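Local coordinates for methyltransferase domain-containing protein (Pyrococcus horikoshii, PDB 1VE3) that binds S-adenosylmethionine and probably transfers its methyl group to an acceptor that has not yet been identified, at residues A[113-121]-A[191-199]; A[136-147]-A[215-226]. All coordinates share one frame; numbering follows the deposited sequence.

Interaction 1 (A[113-121]-A[191-199]); sequences IVHFEPLEL and FNVWGKTGV. With SAM (S-adenosylmethionine), chain C.
N192, at the end of strand 188-192, lies backbone to backbone with V114 of the short 3-10 turn 113-115, and N192 N meets V114 O in the carbonyl plane, on a lone pair, at 3.0 Å. The same oxygen takes a second hydrogen bond from N192 ND2, which sits well above that plane, so one asparagine grips one carbonyl with both its main chain and its side chain. A chi1 of -81° sets CG of N192 beside its own backbone N and brings the amide over the turn, where OD1 rests against CA and CB of E117. A water accepts from N192 ND2 and donates to E120 OE1; that carboxylate oxygen also receives the N-H of E117, the N-cap residue of helix 118-131.

W194 illustrates how an indole can be held at once by its edge and by its face. Its NE1 donates a hydrogen bond to F116 O at 2.9 Å, with the acceptor in the ring plane, and P118 CA lies at the edge near CH2. Over one face comes L121, with CG anti to the backbone N (chi1 -173°), placing CD2 3.7 Å from the centroid of the six-membered ring in a CH-pi contact. I113 CD1 packs 3.6 Å from W194 CB and touches V199 more loosely, while V114 CB meets F191 CD1 at 3.6 Å.

The side chains of H115 and F116 leave the backbone away from 191-199, and their rings meet the cofactor. The H115 ring, whose NE2 is bonded to Y7, lays one face over C8 of S-adenosylmethionine, and F116 CZ approaches its adenine. The contact thus backs a loop lining the cofactor pocket. Around it, R174 makes a cation-pi contact with W194, F191 rests on strand 175-179, and I113 and V199 pack on strand 136-143.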
loop_
_atom_site.group_PDB
_atom_site.type_symbol
_atom_site.label_atom_id
_atom_site.label_comp_id
_atom_site.label_asym_id
_atom_site.label_seq_id
_atom_site.Cartn_x
_atom_site.Cartn_y
_atom_site.Cartn_z
ATOM N N ILE A 113 2.741 11.898 -15.991
ATOM C CA ILE A 113 3.089 13.123 -16.690
ATOM C C ILE A 113 4.507 13.653 -16.493
ATOM O O ILE A 113 4.997 14.385 -17.355
ATOM C CB ILE A 113 2.093 14.269 -16.381
ATOM C CG1 ILE A 113 2.063 14.560 -14.884
ATOM C CG2 ILE A 113 0.708 13.911 -16.907
ATOM C CD1 ILE A 113 1.225 15.788 -14.534
ATOM N N VAL A 114 5.175 13.297 -15.392
ATOM C CA VAL A 114 6.541 13.788 -15.185
ATOM C C VAL A 114 7.441 13.351 -16.325
ATOM O O VAL A 114 8.509 13.911 -16.524
ATOM C CB VAL A 114 7.181 13.298 -13.838
ATOM C CG1 VAL A 114 6.408 13.865 -12.658
ATOM C CG2 VAL A 114 7.223 11.770 -13.773
ATOM N N HIS A 115 6.991 12.354 -17.083
ATOM C CA HIS A 115 7.756 11.821 -18.207
ATOM C C HIS A 115 7.552 12.576 -19.516
ATOM O O HIS A 115 8.255 12.326 -20.490
ATOM C CB HIS A 115 7.382 10.355 -18.449
ATOM C CG HIS A 115 8.023 9.395 -17.499
ATOM N ND1 HIS A 115 9.307 8.924 -17.672
ATOM C CD2 HIS A 115 7.562 8.825 -16.361
ATOM C CE1 HIS A 115 9.610 8.104 -16.681
ATOM N NE2 HIS A 115 8.569 8.026 -15.871
ATOM N N PHE A 116 6.608 13.506 -19.546
ATOM C CA PHE A 116 6.336 14.208 -20.788
ATOM C C PHE A 116 6.495 15.728 -20.751
ATOM O O PHE A 116 5.967 16.402 -19.866
ATOM C CB PHE A 116 4.911 13.874 -21.250
ATOM C CG PHE A 116 4.642 12.395 -21.396
ATOM C CD1 PHE A 116 4.717 11.774 -22.643
ATOM C CD2 PHE A 116 4.323 11.623 -20.284
ATOM C CE1 PHE A 116 4.475 10.398 -22.775
ATOM C CE2 PHE A 116 4.080 10.252 -20.407
ATOM C CZ PHE A 116 4.156 9.638 -21.655
ATOM N N GLU A 117 7.233 16.265 -21.716
ATOM C CA GLU A 117 7.367 17.711 -21.803
ATOM C C GLU A 117 6.092 18.145 -22.554
ATOM O O GLU A 117 5.364 17.300 -23.083
ATOM C CB GLU A 117 8.637 18.101 -22.565
ATOM C CG GLU A 117 8.655 17.770 -24.041
ATOM C CD GLU A 117 9.944 18.227 -24.711
ATOM O OE1 GLU A 117 10.440 19.321 -24.366
ATOM O OE2 GLU A 117 10.454 17.507 -25.589
ATOM N N PRO A 118 5.799 19.454 -22.600
ATOM C CA PRO A 118 4.593 19.937 -23.287
ATOM C C PRO A 118 4.255 19.355 -24.660
ATOM O O PRO A 118 3.142 18.858 -24.870
ATOM C CB PRO A 118 4.800 21.451 -23.318
ATOM C CG PRO A 118 5.491 21.690 -21.992
ATOM C CD PRO A 118 6.531 20.572 -21.973
ATOM N N LEU A 119 5.189 19.392 -25.599
ATOM C CA LEU A 119 4.871 18.867 -26.922
ATOM C C LEU A 119 4.627 17.362 -26.942
ATOM O O LEU A 119 3.949 16.857 -27.833
ATOM C CB LEU A 119 5.960 19.244 -27.938
ATOM C CG LEU A 119 7.387 18.728 -27.767
ATOM C CD1 LEU A 119 7.442 17.217 -27.986
ATOM C CD2 LEU A 119 8.277 19.432 -28.778
ATOM N N GLU A 120 5.170 16.647 -25.963
ATOM C CA GLU A 120 4.986 15.198 -25.903
ATOM C C GLU A 120 3.629 14.880 -25.286
ATOM O O GLU A 120 2.921 13.978 -25.745
ATOM C CB GLU A 120 6.095 14.538 -25.063
ATOM C CG GLU A 120 7.512 14.856 -25.547
ATOM C CD GLU A 120 8.593 14.212 -24.688
ATOM O OE1 GLU A 120 8.430 14.198 -23.447
ATOM O OE2 GLU A 120 9.609 13.735 -25.257
ATOM N N LEU A 121 3.267 15.617 -24.241
ATOM C CA LEU A 121 1.978 15.379 -23.608
ATOM C C LEU A 121 0.887 15.771 -24.602
ATOM O O LEU A 121 -0.195 15.200 -24.590
ATOM C CB LEU A 121 1.835 16.184 -22.317
ATOM C CG LEU A 121 0.577 15.842 -21.510
ATOM C CD1 LEU A 121 0.552 14.347 -21.201
ATOM C CD2 LEU A 121 0.548 16.653 -20.231
ATOM N N PHE A 191 12.478 15.759 -13.474
ATOM C CA PHE A 191 11.062 15.554 -13.765
ATOM C C PHE A 191 10.503 16.734 -14.542
ATOM O O PHE A 191 10.934 17.866 -14.332
ATOM C CB PHE A 191 10.243 15.473 -12.469
ATOM C CG PHE A 191 10.579 14.312 -11.584
ATOM C CD1 PHE A 191 10.144 13.031 -11.897
ATOM C CD2 PHE A 191 11.300 14.509 -10.411
ATOM C CE1 PHE A 191 10.423 11.957 -11.047
ATOM C CE2 PHE A 191 11.585 13.443 -9.556
ATOM C CZ PHE A 191 11.145 12.166 -9.874
ATOM N N ASN A 192 9.543 16.474 -15.429
ATOM C CA ASN A 192 8.879 17.561 -16.146
ATOM C C ASN A 192 7.892 18.062 -15.098
ATOM O O ASN A 192 7.193 17.258 -14.479
ATOM C CB ASN A 192 8.113 17.044 -17.366
ATOM C CG ASN A 192 9.005 16.822 -18.564
ATOM O OD1 ASN A 192 9.530 17.773 -19.139
ATOM N ND2 ASN A 192 9.179 15.565 -18.954
ATOM N N VAL A 193 7.841 19.373 -14.883
ATOM C CA VAL A 193 6.939 19.925 -13.879
ATOM C C VAL A 193 5.628 20.423 -14.484
ATOM O O VAL A 193 5.627 21.262 -15.385
ATOM C CB VAL A 193 7.595 21.102 -13.121
ATOM C CG1 VAL A 193 6.735 21.484 -11.921
ATOM C CG2 VAL A 193 9.011 20.730 -12.683
ATOM N N TRP A 194 4.516 19.901 -13.980
ATOM C CA TRP A 194 3.196 20.301 -14.461
ATOM C C TRP A 194 2.312 20.890 -13.364
ATOM O O TRP A 194 2.372 20.476 -12.205
ATOM C CB TRP A 194 2.458 19.111 -15.077
ATOM C CG TRP A 194 3.008 18.673 -16.388
ATOM C CD1 TRP A 194 3.919 17.677 -16.611
ATOM C CD2 TRP A 194 2.683 19.219 -17.670
ATOM N NE1 TRP A 194 4.175 17.566 -17.961
ATOM C CE2 TRP A 194 3.429 18.503 -18.633
ATOM C CE3 TRP A 194 1.829 20.250 -18.100
ATOM C CZ2 TRP A 194 3.349 18.781 -20.006
ATOM C CZ3 TRP A 194 1.748 20.531 -19.466
ATOM C CH2 TRP A 194 2.506 19.794 -20.402
ATOM N N GLY A 195 1.501 21.869 -13.748
ATOM C CA GLY A 195 0.574 22.483 -12.821
ATOM C C GLY A 195 -0.802 22.159 -13.375
ATOM O O GLY A 195 -0.946 21.961 -14.585
ATOM N N LYS A 196 -1.809 22.079 -12.509
ATOM C CA LYS A 196 -3.163 21.775 -12.954
ATOM C C LYS A 196 -3.601 22.660 -14.132
ATOM O O LYS A 196 -4.283 22.190 -15.042
ATOM C CB LYS A 196 -4.142 21.938 -11.787
ATOM C CG LYS A 196 -5.553 21.459 -12.083
ATOM C CD LYS A 196 -6.458 21.637 -10.862
ATOM C CE LYS A 196 -7.869 21.103 -11.111
ATOM N NZ LYS A 196 -8.583 21.845 -12.198
ATOM N N THR A 197 -3.201 23.930 -14.124
ATOM C CA THR A 197 -3.578 24.852 -15.199
ATOM C C THR A 197 -2.933 24.506 -16.541
ATOM O O THR A 197 -3.534 24.716 -17.593
ATOM C CB THR A 197 -3.206 26.323 -14.862
ATOM O OG1 THR A 197 -3.949 26.760 -13.718
ATOM C CG2 THR A 197 -3.533 27.235 -16.038
ATOM N N GLY A 198 -1.711 23.979 -16.507
ATOM C CA GLY A 198 -1.040 23.624 -17.743
ATOM C C GLY A 198 -1.606 22.349 -18.344
ATOM O O GLY A 198 -1.801 22.246 -19.558
ATOM N N VAL A 199 -1.873 21.369 -17.486
ATOM C CA VAL A 199 -2.421 20.100 -17.929
ATOM C C VAL A 199 -3.781 20.311 -18.585
ATOM O O VAL A 199 -4.023 19.859 -19.703
ATOM C CB VAL A 199 -2.581 19.115 -16.744
ATOM C CG1 VAL A 199 -3.280 17.836 -17.211
ATOM C CG2 VAL A 199 -1.201 18.793 -16.151
HETATM N N SAM C . 0.471 3.965 -14.570
HETATM C CA SAM C . 1.613 3.445 -13.766
HETATM C C SAM C . 1.155 3.204 -12.329
HETATM O O SAM C . 1.587 2.207 -11.736
HETATM O OXT SAM C . 0.358 4.073 -11.858
HETATM C CB SAM C . 2.693 4.479 -13.774
HETATM C CG SAM C . 4.018 3.942 -13.548
HETATM S SD SAM C . 5.361 5.196 -13.546
HETATM C CE SAM C . 5.019 6.245 -12.279
HETATM C "C5'" SAM C . 5.273 5.969 -15.168
HETATM C "C4'" SAM C . 5.464 5.014 -16.456
HETATM O "O4'" SAM C . 5.348 5.823 -17.678
HETATM C "C3'" SAM C . 6.862 4.428 -16.581
HETATM O "O3'" SAM C . 6.498 2.980 -16.336
HETATM C "C2'" SAM C . 7.336 4.496 -17.992
HETATM O "O2'" SAM C . 7.990 3.457 -18.650
HETATM C "C1'" SAM C . 6.039 5.085 -18.664
HETATM N N9 SAM C . 6.338 5.921 -19.833
HETATM C C8 SAM C . 7.189 7.011 -20.017
HETATM N N7 SAM C . 7.172 7.496 -21.235
HETATM C C5 SAM C . 6.282 6.708 -21.898
HETATM C C6 SAM C . 5.777 6.674 -23.270
HETATM N N6 SAM C . 6.182 7.545 -24.209
HETATM N N1 SAM C . 4.829 5.694 -23.636
HETATM C C2 SAM C . 4.391 4.786 -22.705
HETATM N N3 SAM C . 4.796 4.730 -21.407
HETATM C C4 SAM C . 5.747 5.719 -21.050
HETATM O O HOH W 1 10.442 14.493 -21.381
#

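Interaction 2 (A[136-147]-A[215-226]); sequences GKFIMYFTDLRE and VGNYSYLTVYNP
With CG anti to the backbone N (chi1 170°), the Y141 ring reaches past its paired residue L221 to S219, while chi1 of -62° in T143 and -69° in S219 turn their hydroxyls to each other. T143 OG1 and S219 OG are hydrogen-bonded at 3.0 Å, and a weak, unsettled bond may join S219 to Y141 OH. V215 CB meets the edge of the Y141 ring, 3.8 Å from CE1.

Between the antiparallel strands 136-143 and 219-226, the pairs F138-Y224, M140-T222 and F142-Y220 each exchange two backbone bonds. D144 N continues the pattern to Y218 O at 3.0 Å. D144 is also the N-cap of the next helix: its OD1 accepts from E147 N at 2.7 Å, and its OD2 shares a water with Y220 OH. E147 lays CB over one face of the Y218 ring, though modelled too tightly for the detail to be trusted. With an alanine in place of Y218 the bulk of the ring would be gone, which would probably leave a gap between the turn before strand 219-226 and E147.

Apolar contacts are made on both faces of the sheet: I139 CG2 touches L221 CD1 at 3.8 Å on one, and F138 CB meets Y224 CB at 3.9 Å on the other. On the face of I139, Y141 and L221 lies helix 19-34; selenomethionine M140, F142 and Y224 meet helix 196-203. Strand 104-110 runs parallel beside 136-143, and strand 207-215 completes the antiparallel edge beyond 219-226.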
loop_
_atom_site.group_PDB
_atom_site.type_symbol
_atom_site.label_atom_id
_atom_site.label_comp_id
_atom_site.label_asym_id
_atom_site.label_seq_id
_atom_site.Cartn_x
_atom_site.Cartn_y
_atom_site.Cartn_z
ATOM N N GLY A 136 -16.544 7.102 -25.211
ATOM C CA GLY A 136 -15.576 6.673 -24.215
ATOM C C GLY A 136 -15.165 7.725 -23.206
ATOM O O GLY A 136 -15.619 8.867 -23.267
ATOM N N LYS A 137 -14.303 7.333 -22.270
ATOM C CA LYS A 137 -13.835 8.252 -21.243
ATOM C C LYS A 137 -12.331 8.179 -20.992
ATOM O O LYS A 137 -11.758 7.101 -20.905
ATOM C CB LYS A 137 -14.604 8.000 -19.941
ATOM C CG LYS A 137 -16.076 8.364 -20.069
ATOM C CD LYS A 137 -16.974 7.598 -19.124
ATOM C CE LYS A 137 -17.102 8.277 -17.778
ATOM N NZ LYS A 137 -18.162 7.624 -16.960
ATOM N N PHE A 138 -11.705 9.350 -20.908
ATOM C CA PHE A 138 -10.277 9.468 -20.632
ATOM C C PHE A 138 -10.191 9.817 -19.152
ATOM O O PHE A 138 -10.705 10.845 -18.734
ATOM C CB PHE A 138 -9.664 10.612 -21.450
ATOM C CG PHE A 138 -8.197 10.860 -21.166
ATOM C CD1 PHE A 138 -7.685 12.154 -21.193
ATOM C CD2 PHE A 138 -7.327 9.805 -20.900
ATOM C CE1 PHE A 138 -6.325 12.395 -20.958
ATOM C CE2 PHE A 138 -5.972 10.034 -20.666
ATOM C CZ PHE A 138 -5.469 11.332 -20.694
ATOM N N ILE A 139 -9.549 8.965 -18.361
ATOM C CA ILE A 139 -9.429 9.220 -16.930
ATOM C C ILE A 139 -7.971 9.295 -16.492
ATOM O O ILE A 139 -7.257 8.289 -16.536
ATOM C CB ILE A 139 -10.136 8.111 -16.118
ATOM C CG1 ILE A 139 -11.633 8.124 -16.428
ATOM C CG2 ILE A 139 -9.886 8.310 -14.625
ATOM C CD1 ILE A 139 -12.404 6.989 -15.783
HETATM N N MSE A 140 -7.521 10.476 -16.072
HETATM C CA MSE A 140 -6.140 10.601 -15.632
HETATM C C MSE A 140 -5.983 11.148 -14.214
HETATM O O MSE A 140 -6.822 11.890 -13.703
HETATM C CB MSE A 140 -5.304 11.424 -16.644
HETATM C CG MSE A 140 -5.303 12.945 -16.521
HETATM SE SE MSE A 140 -3.848 13.777 -17.606
HETATM C CE MSE A 140 -2.533 13.972 -16.225
ATOM N N TYR A 141 -4.906 10.724 -13.570
ATOM C CA TYR A 141 -4.598 11.153 -12.220
ATOM C C TYR A 141 -3.195 11.716 -12.277
ATOM O O TYR A 141 -2.280 11.074 -12.798
ATOM C CB TYR A 141 -4.643 9.971 -11.251
ATOM C CG TYR A 141 -4.108 10.313 -9.878
ATOM C CD1 TYR A 141 -4.873 11.040 -8.964
ATOM C CD2 TYR A 141 -2.826 9.927 -9.502
ATOM C CE1 TYR A 141 -4.364 11.371 -7.708
ATOM C CE2 TYR A 141 -2.310 10.252 -8.253
ATOM C CZ TYR A 141 -3.078 10.971 -7.362
ATOM O OH TYR A 141 -2.545 11.301 -6.133
ATOM N N PHE A 142 -3.026 12.925 -11.765
ATOM C CA PHE A 142 -1.715 13.549 -11.784
ATOM C C PHE A 142 -1.540 14.433 -10.573
ATOM O O PHE A 142 -2.503 14.766 -9.875
ATOM C CB PHE A 142 -1.513 14.384 -13.061
ATOM C CG PHE A 142 -2.412 15.591 -13.155
ATOM C CD1 PHE A 142 -3.758 15.456 -13.497
ATOM C CD2 PHE A 142 -1.920 16.861 -12.875
ATOM C CE1 PHE A 142 -4.601 16.569 -13.555
ATOM C CE2 PHE A 142 -2.752 17.976 -12.929
ATOM C CZ PHE A 142 -4.096 17.831 -13.269
ATOM N N THR A 143 -0.297 14.817 -10.334
ATOM C CA THR A 143 0.021 15.665 -9.206
ATOM C C THR A 143 0.497 17.012 -9.723
ATOM O O THR A 143 1.307 17.078 -10.647
ATOM C CB THR A 143 1.117 15.010 -8.335
ATOM O OG1 THR A 143 0.618 13.767 -7.829
ATOM C CG2 THR A 143 1.506 15.910 -7.167
ATOM N N ASP A 144 -0.033 18.082 -9.141
ATOM C CA ASP A 144 0.372 19.421 -9.530
ATOM C C ASP A 144 1.748 19.609 -8.897
ATOM O O ASP A 144 1.875 20.126 -7.781
ATOM C CB ASP A 144 -0.613 20.457 -8.984
ATOM C CG ASP A 144 -0.313 21.866 -9.475
ATOM O OD1 ASP A 144 0.874 22.254 -9.485
ATOM O OD2 ASP A 144 -1.266 22.592 -9.838
ATOM N N LEU A 145 2.774 19.159 -9.608
ATOM C CA LEU A 145 4.037 19.278 -8.900
ATOM C C LEU A 145 4.533 20.721 -8.913
ATOM O O LEU A 145 5.338 21.135 -8.090
ATOM C CB LEU A 145 5.058 18.371 -9.588
ATOM C CG LEU A 145 6.341 18.206 -8.771
ATOM C CD1 LEU A 145 6.276 18.939 -7.429
ATOM C CD2 LEU A 145 6.655 16.745 -8.445
ATOM N N ARG A 146 3.962 21.613 -9.711
ATOM C CA ARG A 146 4.292 23.028 -9.603
ATOM C C ARG A 146 3.874 23.620 -8.258
ATOM O O ARG A 146 4.602 24.417 -7.674
ATOM C CB ARG A 146 3.647 23.807 -10.751
ATOM C CG ARG A 146 4.057 25.268 -10.816
ATOM C CD ARG A 146 3.896 25.789 -12.224
ATOM N NE ARG A 146 4.697 25.005 -13.162
ATOM C CZ ARG A 146 4.632 25.122 -14.486
ATOM N NH1 ARG A 146 3.799 25.997 -15.034
ATOM N NH2 ARG A 146 5.393 24.358 -15.260
ATOM N N GLU A 147 2.704 23.226 -7.770
ATOM C CA GLU A 147 2.212 23.724 -6.491
ATOM C C GLU A 147 2.926 23.034 -5.330
ATOM O O GLU A 147 3.144 23.632 -4.277
ATOM C CB GLU A 147 0.705 23.489 -6.379
ATOM C CG GLU A 147 -0.145 24.327 -7.319
ATOM C CD GLU A 147 0.068 25.820 -7.131
ATOM O OE1 GLU A 147 1.041 26.361 -7.702
ATOM O OE2 GLU A 147 -0.731 26.451 -6.402
ATOM N N VAL A 215 -7.600 14.985 -4.876
ATOM C CA VAL A 215 -7.016 13.926 -4.058
ATOM C C VAL A 215 -5.816 14.458 -3.288
ATOM O O VAL A 215 -4.884 15.010 -3.871
ATOM C CB VAL A 215 -6.561 12.737 -4.939
ATOM C CG1 VAL A 215 -6.012 11.612 -4.065
ATOM C CG2 VAL A 215 -7.729 12.242 -5.786
ATOM N N GLY A 216 -5.844 14.293 -1.973
ATOM C CA GLY A 216 -4.746 14.774 -1.162
ATOM C C GLY A 216 -4.679 16.287 -1.190
ATOM O O GLY A 216 -5.690 16.957 -1.405
ATOM N N ASN A 217 -3.484 16.827 -0.987
ATOM C CA ASN A 217 -3.298 18.270 -0.972
ATOM C C ASN A 217 -3.185 18.905 -2.348
ATOM O O ASN A 217 -3.597 20.049 -2.535
ATOM C CB ASN A 217 -2.075 18.630 -0.132
ATOM C CG ASN A 217 -2.344 18.523 1.356
ATOM O OD1 ASN A 217 -1.417 18.538 2.168
ATOM N ND2 ASN A 217 -3.618 18.426 1.725
ATOM N N TYR A 218 -2.638 18.176 -3.314
ATOM C CA TYR A 218 -2.505 18.736 -4.652
ATOM C C TYR A 218 -2.566 17.757 -5.813
ATOM O O TYR A 218 -1.911 17.958 -6.830
ATOM C CB TYR A 218 -1.222 19.568 -4.734
ATOM C CG TYR A 218 -1.458 21.045 -4.489
ATOM C CD1 TYR A 218 -0.517 21.822 -3.811
ATOM C CD2 TYR A 218 -2.622 21.670 -4.950
ATOM C CE1 TYR A 218 -0.730 23.188 -3.594
ATOM C CE2 TYR A 218 -2.842 23.030 -4.743
ATOM C CZ TYR A 218 -1.894 23.783 -4.064
ATOM O OH TYR A 218 -2.108 25.129 -3.860
ATOM N N SER A 219 -3.363 16.706 -5.671
ATOM C CA SER A 219 -3.506 15.724 -6.739
ATOM C C SER A 219 -4.931 15.730 -7.266
ATOM O O SER A 219 -5.872 16.075 -6.542
ATOM C CB SER A 219 -3.121 14.333 -6.237
ATOM O OG SER A 219 -1.732 14.278 -5.985
ATOM N N TYR A 220 -5.089 15.350 -8.530
ATOM C CA TYR A 220 -6.408 15.356 -9.161
ATOM C C TYR A 220 -6.732 14.163 -10.030
ATOM O O TYR A 220 -5.882 13.663 -10.766
ATOM C CB TYR A 220 -6.560 16.600 -10.033
ATOM C CG TYR A 220 -6.375 17.882 -9.281
ATOM C CD1 TYR A 220 -7.445 18.494 -8.628
ATOM C CD2 TYR A 220 -5.115 18.456 -9.171
ATOM C CE1 TYR A 220 -7.256 19.643 -7.884
ATOM C CE2 TYR A 220 -4.916 19.598 -8.430
ATOM C CZ TYR A 220 -5.986 20.188 -7.787
ATOM O OH TYR A 220 -5.770 21.319 -7.040
ATOM N N LEU A 221 -7.978 13.708 -9.937
ATOM C CA LEU A 221 -8.469 12.623 -10.765
ATOM C C LEU A 221 -9.446 13.342 -11.677
ATOM O O LEU A 221 -10.422 13.915 -11.201
ATOM C CB LEU A 221 -9.225 11.577 -9.950
ATOM C CG LEU A 221 -9.820 10.492 -10.843
ATOM C CD1 LEU A 221 -8.730 9.526 -11.261
ATOM C CD2 LEU A 221 -10.923 9.766 -10.107
ATOM N N THR A 222 -9.177 13.332 -12.979
ATOM C CA THR A 222 -10.055 14.014 -13.925
ATOM C C THR A 222 -10.690 13.069 -14.935
ATOM O O THR A 222 -10.038 12.161 -15.442
ATOM C CB THR A 222 -9.291 15.100 -14.705
ATOM O OG1 THR A 222 -8.706 16.027 -13.783
ATOM C CG2 THR A 222 -10.245 15.849 -15.624
ATOM N N VAL A 223 -11.970 13.286 -15.224
ATOM C CA VAL A 223 -12.686 12.462 -16.190
ATOM C C VAL A 223 -12.979 13.307 -17.432
ATOM O O VAL A 223 -13.653 14.331 -17.354
ATOM C CB VAL A 223 -14.003 11.917 -15.588
ATOM C CG1 VAL A 223 -14.727 11.051 -16.609
ATOM C CG2 VAL A 223 -13.690 11.084 -14.340
ATOM N N TYR A 224 -12.469 12.868 -18.577
ATOM C CA TYR A 224 -12.641 13.595 -19.832
ATOM C C TYR A 224 -13.414 12.829 -20.901
ATOM O O TYR A 224 -13.373 11.603 -20.955
ATOM C CB TYR A 224 -11.265 13.971 -20.411
ATOM C CG TYR A 224 -10.555 15.104 -19.699
ATOM C CD1 TYR A 224 -11.056 16.402 -19.744
ATOM C CD2 TYR A 224 -9.373 14.881 -18.998
ATOM C CE1 TYR A 224 -10.401 17.450 -19.113
ATOM C CE2 TYR A 224 -8.702 15.924 -18.364
ATOM C CZ TYR A 224 -9.223 17.204 -18.426
ATOM O OH TYR A 224 -8.570 18.244 -17.806
ATOM N N ASN A 225 -14.109 13.572 -21.757
ATOM C CA ASN A 225 -14.859 12.988 -22.863
ATOM C C ASN A 225 -14.234 13.575 -24.127
ATOM O O ASN A 225 -13.999 14.779 -24.203
ATOM C CB ASN A 225 -16.333 13.381 -22.780
ATOM C CG ASN A 225 -17.007 12.859 -21.524
ATOM O OD1 ASN A 225 -17.962 13.452 -21.032
ATOM N ND2 ASN A 225 -16.516 11.735 -21.007
ATOM N N PRO A 226 -13.956 12.729 -25.129
ATOM C CA PRO A 226 -13.353 13.153 -26.394
ATOM C C PRO A 226 -14.264 14.013 -27.262
ATOM O O PRO A 226 -15.485 13.891 -27.206
ATOM C CB PRO A 226 -13.011 11.828 -27.066
ATOM C CG PRO A 226 -14.118 10.943 -26.609
ATOM C CD PRO A 226 -14.217 11.277 -25.141
HETATM O O HOH W 2 -3.412 22.768 -7.861
#

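The segments alternate along the chain, 113-121, 136-147, 191-199, 215-226, so the two contacts interlock. Their centres lie 12 Å apart and they touch directly: K196 N probably bonds D144 OD2 at 2.8 Å, W194 O probably accepts from R146 N, and I113 packs on M140. Interaction 2 belongs to the seven-stranded mixed sheet, whose order 3-2-1-4-5-7-6 is the hallmark of the Rossmann-like class I methyltransferases. Interaction 1 lies just past the C-terminal end of strand 104-110, where the end of the small three-stranded antiparallel sheet meets the segment leading into helix 118-131. Together they connect the central sheet, the smaller sheet and the cofactor pocket within one chain.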